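Local structure of coenzyme PQQ synthesis protein B (Methylobacterium extorquens, 4Z7R) at residues R50-N55 with P147-T152. The protein adopts a metallo-beta-lactamase fold, binds zinc, and may take part in transporting pyrroloquinoline quinone or its precursor to the periplasm. Sequence-based numbering, arbitrary orientation.
Sequences RWLLLN and PGLSVT
Leu52 makes the apolar part of this contact, reaching across to Leu149 and Val151. Its CD2 meets Val151 CG2 tip to tip at 3.9 Å and also lies 4.1 Å from Leu149 CD2. Leu52 CB is 4.0 Å from that same Leu149 CD2, the two leucine side chains crossing at about a right angle. CG of Leu52 stands anti to the backbone N (chi1 166°), which carries the CD2 branch to where it touches both neighbours. All three residues are buried. Strand 51-54 belongs to one sheet and strand 149-159 to the other, so the contact is part of the hydrophobic layer between the two mixed sheets of the alpha-beta/beta-alpha sandwich of the metallo-beta-lactamase fold. Residues 50-52 and 147-151 run in nearly the same direction, 16° apart, but no hydrogen bond joins them. Ala83 on strand 81-85 also packs on Leu52, and Ile183 on strand 179-185 on Leu149.

Nearer the surface, the Arg50 guanidinium packs on the ring of Pro147 without a hydrogen bond. Their side chains cross at about a right angle, Arg50 NH1 lying 3.6 Å from Pro147 CG. Pro147 CD sits over one guanidinium face, offset toward its rim, and a salt bridge from Arg50 NE to Asp47 OD2 helps hold the group there.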
loop_
_atom_site.group_PDB
_atom_site.type_symbol
_atom_site.label_atom_id
_atom_site.label_comp_id
_atom_site.label_asym_id
_atom_site.label_seq_id
_atom_site.Cartn_x
_atom_site.Cartn_y
_atom_site.Cartn_z
ATOM N N ARG A 50 13.111 18.460 6.663
ATOM C CA ARG A 50 13.613 17.689 5.534
ATOM C C ARG A 50 13.870 16.258 5.985
ATOM O O ARG A 50 14.657 16.022 6.901
ATOM C CB ARG A 50 14.889 18.323 4.979
ATOM C CG ARG A 50 14.671 19.703 4.375
ATOM C CD ARG A 50 15.992 20.379 4.050
ATOM N NE ARG A 50 16.761 20.662 5.260
ATOM C CZ ARG A 50 17.936 21.282 5.271
ATOM N NH1 ARG A 50 18.487 21.686 4.134
ATOM N NH2 ARG A 50 18.560 21.499 6.419
ATOM N N TRP A 51 13.207 15.303 5.341
ATOM C CA TRP A 51 13.188 13.937 5.848
ATOM C C TRP A 51 13.768 12.898 4.899
ATOM O O TRP A 51 13.647 13.001 3.677
ATOM C CB TRP A 51 11.757 13.534 6.208
ATOM C CG TRP A 51 11.164 14.353 7.305
ATOM C CD1 TRP A 51 10.621 15.599 7.198
ATOM C CD2 TRP A 51 11.062 13.987 8.686
ATOM N NE1 TRP A 51 10.186 16.033 8.427
ATOM C CE2 TRP A 51 10.443 15.061 9.358
ATOM C CE3 TRP A 51 11.432 12.855 9.419
ATOM C CZ2 TRP A 51 10.187 15.037 10.726
ATOM C CZ3 TRP A 51 11.181 12.835 10.779
ATOM C CH2 TRP A 51 10.561 13.917 11.418
ATOM N N LEU A 52 14.406 11.896 5.492
ATOM C CA LEU A 52 14.815 10.697 4.783
ATOM C C LEU A 52 13.854 9.571 5.128
ATOM O O LEU A 52 13.633 9.278 6.303
ATOM C CB LEU A 52 16.243 10.295 5.153
ATOM C CG LEU A 52 16.658 8.880 4.731
ATOM C CD1 LEU A 52 16.863 8.796 3.224
ATOM C CD2 LEU A 52 17.910 8.428 5.476
ATOM N N LEU A 53 13.285 8.945 4.105
ATOM C CA LEU A 53 12.433 7.783 4.308
ATOM C C LEU A 53 13.257 6.507 4.253
ATOM O O LEU A 53 13.955 6.252 3.275
ATOM C CB LEU A 53 11.323 7.738 3.255
ATOM C CG LEU A 53 10.187 6.751 3.509
ATOM C CD1 LEU A 53 9.260 7.282 4.574
ATOM C CD2 LEU A 53 9.423 6.485 2.221
ATOM N N LEU A 54 13.177 5.704 5.308
ATOM C CA LEU A 54 13.849 4.414 5.310
ATOM C C LEU A 54 12.838 3.314 5.017
ATOM O O LEU A 54 11.970 3.021 5.840
ATOM C CB LEU A 54 14.569 4.173 6.638
ATOM C CG LEU A 54 15.862 4.995 6.745
ATOM C CD1 LEU A 54 15.639 6.273 7.540
ATOM C CD2 LEU A 54 17.003 4.180 7.326
ATOM N N ASN A 55 12.959 2.744 3.819
ATOM C CA ASN A 55 12.042 1.748 3.260
ATOM C C ASN A 55 10.695 2.369 2.891
ATOM O O ASN A 55 10.255 3.359 3.487
ATOM C CB ASN A 55 11.893 0.548 4.208
ATOM C CG ASN A 55 13.184 -0.234 4.365
ATOM O OD1 ASN A 55 13.870 -0.526 3.384
ATOM N ND2 ASN A 55 13.521 -0.578 5.602
ATOM N N PRO A 147 21.018 17.383 4.314
ATOM C CA PRO A 147 22.106 18.138 4.951
ATOM C C PRO A 147 22.089 18.019 6.475
ATOM O O PRO A 147 21.086 18.328 7.120
ATOM C CB PRO A 147 21.838 19.577 4.505
ATOM C CG PRO A 147 21.138 19.422 3.189
ATOM C CD PRO A 147 20.255 18.212 3.364
ATOM N N GLY A 148 23.201 17.554 7.033
ATOM C CA GLY A 148 23.331 17.379 8.467
ATOM C C GLY A 148 23.050 15.953 8.908
ATOM O O GLY A 148 23.274 15.597 10.064
ATOM N N LEU A 149 22.563 15.130 7.987
ATOM C CA LEU A 149 22.233 13.748 8.314
ATOM C C LEU A 149 23.158 12.782 7.591
ATOM O O LEU A 149 23.075 12.625 6.373
ATOM C CB LEU A 149 20.775 13.443 7.963
ATOM C CG LEU A 149 20.239 12.091 8.442
ATOM C CD1 LEU A 149 19.947 12.147 9.933
ATOM C CD2 LEU A 149 18.992 11.698 7.663
ATOM N N SER A 150 24.032 12.130 8.349
ATOM C CA SER A 150 24.963 11.164 7.777
ATOM C C SER A 150 24.441 9.746 7.943
ATOM O O SER A 150 23.959 9.367 9.014
ATOM C CB SER A 150 26.345 11.301 8.420
ATOM O OG SER A 150 26.259 11.188 9.831
ATOM N N VAL A 151 24.536 8.967 6.872
ATOM C CA VAL A 151 24.052 7.591 6.865
ATOM C C VAL A 151 25.142 6.639 6.379
ATOM O O VAL A 151 25.806 6.905 5.379
ATOM C CB VAL A 151 22.800 7.435 5.972
ATOM C CG1 VAL A 151 22.256 6.021 6.046
ATOM C CG2 VAL A 151 21.724 8.448 6.364
ATOM N N THR A 152 25.311 5.521 7.080
ATOM C CA THR A 152 26.272 4.503 6.676
ATOM C C THR A 152 25.567 3.163 6.547
ATOM O O THR A 152 24.806 2.764 7.427
ATOM C CB THR A 152 27.432 4.373 7.682
ATOM O OG1 THR A 152 27.995 5.666 7.939
ATOM C CG2 THR A 152 28.519 3.458 7.134
#